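Local coordinates for glycerol kinase, putative (Plasmodium falciparum, PDB 2W40), which probably catalyses the ATP-dependent phosphorylation of glycerol to sn-glycerol 3-phosphate, as a member of the FGGY kinase family, at residues S73-R85 against T444-I458. Residues are numbered along the deposited sequence; the frame is centred on the assembly and turned at random.
Sequences SVIIKCIGITNQR and TSLGAAVLAGLEVKI. With EDO (1,2-ethanediol), chain B; GOL (glycerol), chain D; EDO (1,2-ethanediol), chain E.
Helix 444-455 lies across strand 74-83, meeting it most closely where Gly80 faces Ala452, with CA atoms 4.9 Å apart. The segment axes approach to 6.8 Å, and their N-to-C directions make an angle of 138°, so the helix crosses the strand obliquely. A Schellman motif with Lys457 at positive phi ends the helix.

The methyl of Ala452 sits on bare backbone, its CB 3.6 Å from Gly80 N. Ala448, one turn earlier, turns its CB toward the strand between Gly80 and Thr82. At one end the side chains of Thr82 and Thr444 cross at a slant and touch through their methyls, Thr82 CG2 to Thr444 CG2 at a tight 3.5 Å. With OG1 of Thr82 anti to the backbone N (chi1 -166°), CG2 faces the helix and OG1 hydrogen-bonds to Ile246 O in the neighbouring strand 241-247.

At the other end SG of Cys78 fits against the last helical turn. Cys78 SG lies 3.8 Å from Ala452 CB and 3.7 Å from Val456 CG2. CD1 of Ile458 lies 4.2 Å from Cys78 SG and also meets Lys77 CB. Lys77 bends at chi2 and chi4, and its NZ donates to O2 of a glycerol at 2.7 Å. O1 of this glycerol donates to Val456 O, bridging the segments. Lys77 also forms a salt bridge with Glu23.

No direct hydrogen bond joins the segments. Small side chains and a glycine let the helix sit close to the central sheet of the N-terminal FGGY domain. The helix belongs to the C-terminal domain, so this largely apolar, buried contact joins the two actin-like domains.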
loop_
_atom_site.group_PDB
_atom_site.type_symbol
_atom_site.label_atom_id
_atom_site.label_comp_id
_atom_site.label_asym_id
_atom_site.label_seq_id
_atom_site.Cartn_x
_atom_site.Cartn_y
_atom_site.Cartn_z
ATOM N N SER C 73 35.164 -25.127 -32.796
ATOM C CA SER C 73 35.918 -23.903 -32.567
ATOM C C SER C 73 34.796 -22.837 -32.487
ATOM O O SER C 73 33.694 -23.115 -32.987
ATOM C CB SER C 73 36.944 -23.665 -33.671
ATOM O OG SER C 73 36.338 -23.501 -34.958
ATOM N N VAL C 74 35.073 -21.708 -31.809
ATOM C CA VAL C 74 34.162 -20.544 -31.758
ATOM C C VAL C 74 34.849 -19.343 -32.322
ATOM O O VAL C 74 35.954 -19.081 -31.927
ATOM C CB VAL C 74 33.694 -20.261 -30.285
ATOM C CG1 VAL C 74 32.788 -19.092 -30.227
ATOM C CG2 VAL C 74 33.027 -21.620 -29.733
ATOM N N ILE C 75 34.215 -18.638 -33.269
ATOM C CA ILE C 75 34.704 -17.348 -33.779
ATOM C C ILE C 75 33.718 -16.253 -33.328
ATOM O O ILE C 75 32.559 -16.237 -33.774
ATOM C CB ILE C 75 34.877 -17.251 -35.330
ATOM C CG1 ILE C 75 35.945 -18.304 -35.781
ATOM C CG2 ILE C 75 35.267 -15.798 -35.762
ATOM C CD1 ILE C 75 35.948 -18.618 -37.308
ATOM N N ILE C 76 34.206 -15.346 -32.477
ATOM C CA ILE C 76 33.376 -14.156 -32.081
ATOM C C ILE C 76 33.658 -13.097 -33.132
ATOM O O ILE C 76 34.750 -12.619 -33.220
ATOM C CB ILE C 76 33.706 -13.618 -30.652
ATOM C CG1 ILE C 76 33.664 -14.768 -29.674
ATOM C CG2 ILE C 76 32.782 -12.520 -30.298
ATOM C CD1 ILE C 76 34.163 -14.528 -28.368
ATOM N N LYS C 77 32.686 -12.790 -33.961
ATOM C CA LYS C 77 32.881 -11.913 -35.109
ATOM C C LYS C 77 32.968 -10.442 -34.693
ATOM O O LYS C 77 33.717 -9.639 -35.260
ATOM C CB LYS C 77 31.742 -12.078 -36.093
ATOM C CG LYS C 77 31.768 -13.456 -36.830
ATOM C CD LYS C 77 32.975 -13.539 -37.636
ATOM C CE LYS C 77 32.814 -14.576 -38.731
ATOM N NZ LYS C 77 31.746 -14.171 -39.805
ATOM N N CYS C 78 32.127 -10.113 -33.714
ATOM C CA CYS C 78 31.991 -8.716 -33.276
ATOM C C CYS C 78 31.183 -8.673 -31.997
ATOM O O CYS C 78 30.563 -9.656 -31.586
ATOM C CB CYS C 78 31.293 -7.916 -34.335
ATOM S SG CYS C 78 29.800 -8.598 -34.910
ATOM N N ILE C 79 31.143 -7.455 -31.408
ATOM C CA ILE C 79 30.431 -7.176 -30.160
ATOM C C ILE C 79 29.530 -5.980 -30.405
ATOM O O ILE C 79 29.996 -4.973 -30.927
ATOM C CB ILE C 79 31.410 -6.915 -28.968
ATOM C CG1 ILE C 79 32.259 -8.143 -28.725
ATOM C CG2 ILE C 79 30.655 -6.391 -27.766
ATOM C CD1 ILE C 79 33.522 -7.801 -27.818
ATOM N N GLY C 80 28.254 -6.080 -30.055
ATOM C CA GLY C 80 27.341 -4.911 -29.976
ATOM C C GLY C 80 26.985 -4.646 -28.496
ATOM O O GLY C 80 26.901 -5.569 -27.675
ATOM N N ILE C 81 26.869 -3.355 -28.187
ATOM C CA ILE C 81 26.619 -2.885 -26.850
ATOM C C ILE C 81 25.313 -2.106 -26.827
ATOM O O ILE C 81 25.076 -1.214 -27.667
ATOM C CB ILE C 81 27.768 -1.995 -26.350
ATOM C CG1 ILE C 81 28.977 -2.910 -26.151
ATOM C CG2 ILE C 81 27.365 -1.264 -25.057
ATOM C CD1 ILE C 81 30.244 -2.278 -25.678
ATOM N N THR C 82 24.433 -2.441 -25.859
ATOM C CA THR C 82 23.267 -1.636 -25.575
ATOM C C THR C 82 23.057 -1.538 -24.099
ATOM O O THR C 82 23.604 -2.345 -23.341
ATOM C CB THR C 82 22.030 -2.199 -26.368
ATOM O OG1 THR C 82 21.004 -1.231 -26.340
ATOM C CG2 THR C 82 21.569 -3.555 -25.861
ATOM N N ASN C 83 22.314 -0.536 -23.675
ATOM C CA ASN C 83 22.364 -0.180 -22.251
ATOM C C ASN C 83 21.221 0.669 -21.800
ATOM O O ASN C 83 20.636 1.399 -22.583
ATOM C CB ASN C 83 23.618 0.707 -22.034
ATOM C CG ASN C 83 23.584 1.974 -22.932
ATOM O OD1 ASN C 83 23.787 1.875 -24.168
ATOM N ND2 ASN C 83 23.422 3.216 -22.290
ATOM N N GLN C 84 20.899 0.543 -20.518
ATOM C CA GLN C 84 20.044 1.466 -19.812
ATOM C C GLN C 84 20.595 2.898 -20.088
ATOM O O GLN C 84 21.818 3.161 -19.915
ATOM C CB GLN C 84 20.111 1.163 -18.299
ATOM C CG GLN C 84 21.495 1.029 -17.705
ATOM C CD GLN C 84 21.583 1.280 -16.192
ATOM O OE1 GLN C 84 20.820 2.076 -15.639
ATOM N NE2 GLN C 84 22.580 0.671 -15.555
ATOM N N ARG C 85 19.716 3.766 -20.541
ATOM C CA ARG C 85 20.067 5.100 -20.956
ATOM C C ARG C 85 20.092 6.041 -19.688
ATOM O O ARG C 85 19.630 5.607 -18.617
ATOM C CB ARG C 85 19.097 5.566 -21.985
ATOM C CG ARG C 85 19.068 4.677 -23.253
ATOM C CD ARG C 85 17.897 4.992 -24.252
ATOM N NE ARG C 85 16.663 4.849 -23.521
ATOM C CZ ARG C 85 15.484 5.330 -23.916
ATOM N NH1 ARG C 85 15.354 5.866 -25.130
ATOM N NH2 ARG C 85 14.454 5.344 -23.083
ATOM N N THR C 444 15.765 -6.117 -27.388
ATOM C CA THR C 444 16.895 -5.170 -27.157
ATOM C C THR C 444 18.256 -5.709 -27.588
ATOM O O THR C 444 18.998 -5.071 -28.355
ATOM C CB THR C 444 16.915 -4.757 -25.684
ATOM O OG1 THR C 444 15.695 -4.000 -25.448
ATOM C CG2 THR C 444 18.151 -3.889 -25.379
ATOM N N SER C 445 18.629 -6.892 -27.071
ATOM C CA SER C 445 19.906 -7.527 -27.459
ATOM C C SER C 445 19.957 -7.841 -28.953
ATOM O O SER C 445 21.010 -7.772 -29.555
ATOM C CB SER C 445 20.142 -8.762 -26.643
ATOM O OG SER C 445 19.220 -9.812 -26.962
ATOM N N LEU C 446 18.798 -8.220 -29.537
ATOM C CA LEU C 446 18.728 -8.530 -30.961
ATOM C C LEU C 446 19.093 -7.293 -31.793
ATOM O O LEU C 446 19.873 -7.397 -32.777
ATOM C CB LEU C 446 17.340 -9.044 -31.288
ATOM C CG LEU C 446 17.067 -9.503 -32.654
ATOM C CD1 LEU C 446 18.000 -10.569 -33.083
ATOM C CD2 LEU C 446 15.555 -9.857 -32.668
ATOM N N GLY C 447 18.634 -6.100 -31.407
ATOM C CA GLY C 447 18.975 -4.931 -32.188
ATOM C C GLY C 447 20.472 -4.592 -32.216
ATOM O O GLY C 447 21.020 -4.220 -33.246
ATOM N N ALA C 448 21.157 -4.824 -31.097
ATOM C CA ALA C 448 22.574 -4.584 -30.972
ATOM C C ALA C 448 23.370 -5.600 -31.797
ATOM O O ALA C 448 24.432 -5.267 -32.335
ATOM C CB ALA C 448 23.024 -4.624 -29.513
ATOM N N ALA C 449 22.881 -6.836 -31.871
ATOM C CA ALA C 449 23.565 -7.864 -32.672
ATOM C C ALA C 449 23.409 -7.497 -34.120
ATOM O O ALA C 449 24.314 -7.681 -34.893
ATOM C CB ALA C 449 22.931 -9.209 -32.343
ATOM N N VAL C 450 22.236 -6.963 -34.491
ATOM C CA VAL C 450 22.005 -6.493 -35.873
ATOM C C VAL C 450 23.012 -5.381 -36.262
ATOM O O VAL C 450 23.659 -5.457 -37.349
ATOM C CB VAL C 450 20.499 -6.095 -36.169
ATOM C CG1 VAL C 450 20.351 -5.319 -37.533
ATOM C CG2 VAL C 450 19.577 -7.366 -36.042
ATOM N N LEU C 451 23.132 -4.373 -35.402
ATOM C CA LEU C 451 23.993 -3.289 -35.753
ATOM C C LEU C 451 25.461 -3.778 -35.852
ATOM O O LEU C 451 26.163 -3.425 -36.790
ATOM C CB LEU C 451 23.858 -2.121 -34.724
ATOM C CG LEU C 451 22.578 -1.333 -34.608
ATOM C CD1 LEU C 451 22.648 -0.565 -33.231
ATOM C CD2 LEU C 451 22.407 -0.462 -35.794
ATOM N N ALA C 452 25.919 -4.571 -34.882
ATOM C CA ALA C 452 27.285 -5.029 -34.831
ATOM C C ALA C 452 27.613 -5.878 -36.115
ATOM O O ALA C 452 28.634 -5.675 -36.805
ATOM C CB ALA C 452 27.529 -5.798 -33.566
ATOM N N GLY C 453 26.716 -6.822 -36.420
ATOM C CA GLY C 453 26.853 -7.619 -37.619
ATOM C C GLY C 453 26.870 -6.880 -38.906
ATOM O O GLY C 453 27.613 -7.189 -39.824
ATOM N N LEU C 454 25.992 -5.930 -39.038
ATOM C CA LEU C 454 25.930 -5.096 -40.255
ATOM C C LEU C 454 27.250 -4.350 -40.448
ATOM O O LEU C 454 27.773 -4.293 -41.559
ATOM C CB LEU C 454 24.801 -4.147 -40.199
ATOM C CG LEU C 454 23.401 -4.751 -40.541
ATOM C CD1 LEU C 454 22.276 -3.722 -40.223
ATOM C CD2 LEU C 454 23.231 -5.366 -41.979
ATOM N N GLU C 455 27.852 -3.913 -39.334
ATOM C CA GLU C 455 29.083 -3.110 -39.395
ATOM C C GLU C 455 30.254 -3.973 -39.948
ATOM O O GLU C 455 31.142 -3.446 -40.700
ATOM C CB GLU C 455 29.423 -2.506 -38.035
ATOM C CG GLU C 455 30.760 -1.787 -38.070
ATOM C CD GLU C 455 30.914 -0.517 -38.864
ATOM O OE1 GLU C 455 29.887 0.005 -39.435
ATOM O OE2 GLU C 455 32.086 0.067 -38.858
ATOM N N VAL C 456 30.286 -5.267 -39.641
ATOM C CA VAL C 456 31.332 -6.145 -40.167
ATOM C C VAL C 456 30.894 -7.039 -41.370
ATOM O O VAL C 456 31.612 -7.992 -41.741
ATOM C CB VAL C 456 31.977 -7.003 -39.061
ATOM C CG1 VAL C 456 32.730 -6.143 -38.016
ATOM C CG2 VAL C 456 30.966 -7.916 -38.362
ATOM N N LYS C 457 29.762 -6.680 -41.971
ATOM C CA LYS C 457 29.236 -7.270 -43.199
ATOM C C LYS C 457 28.892 -8.757 -43.074
ATOM O O LYS C 457 29.097 -9.564 -44.034
ATOM C CB LYS C 457 30.245 -7.130 -44.324
ATOM C CG LYS C 457 30.998 -5.781 -44.467
ATOM C CD LYS C 457 30.087 -4.746 -44.760
ATOM C CE LYS C 457 30.857 -3.442 -45.268
ATOM N NZ LYS C 457 29.908 -2.310 -45.145
ATOM N N ILE C 458 28.328 -9.148 -41.921
ATOM C CA ILE C 458 27.810 -10.547 -41.730
ATOM C C ILE C 458 26.718 -10.820 -42.744
ATOM O O ILE C 458 26.654 -11.908 -43.314
ATOM C CB ILE C 458 27.280 -10.824 -40.308
ATOM C CG1 ILE C 458 28.435 -10.688 -39.335
ATOM C CG2 ILE C 458 26.588 -12.169 -40.282
ATOM C CD1 ILE C 458 28.219 -11.100 -37.875
HETATM C C1 EDO B . 37.256 -15.220 -30.329
HETATM O O1 EDO B . 36.898 -15.587 -31.667
HETATM C C2 EDO B . 37.795 -16.235 -29.293
HETATM O O2 EDO B . 37.196 -17.551 -29.395
HETATM C C1 GOL D . 32.998 -10.975 -42.595
HETATM O O1 GOL D . 31.682 -10.882 -42.124
HETATM C C2 GOL D . 34.025 -11.419 -41.551
HETATM O O2 GOL D . 33.708 -12.580 -40.801
HETATM C C3 GOL D . 35.406 -11.513 -42.207
HETATM O O3 GOL D . 36.155 -12.675 -41.860
HETATM C C1 EDO E . 25.130 -1.069 -41.808
HETATM O O1 EDO E . 24.476 -0.846 -43.063
HETATM C C2 EDO E . 26.062 0.053 -41.529
HETATM O O2 EDO E . 27.421 -0.424 -41.639
#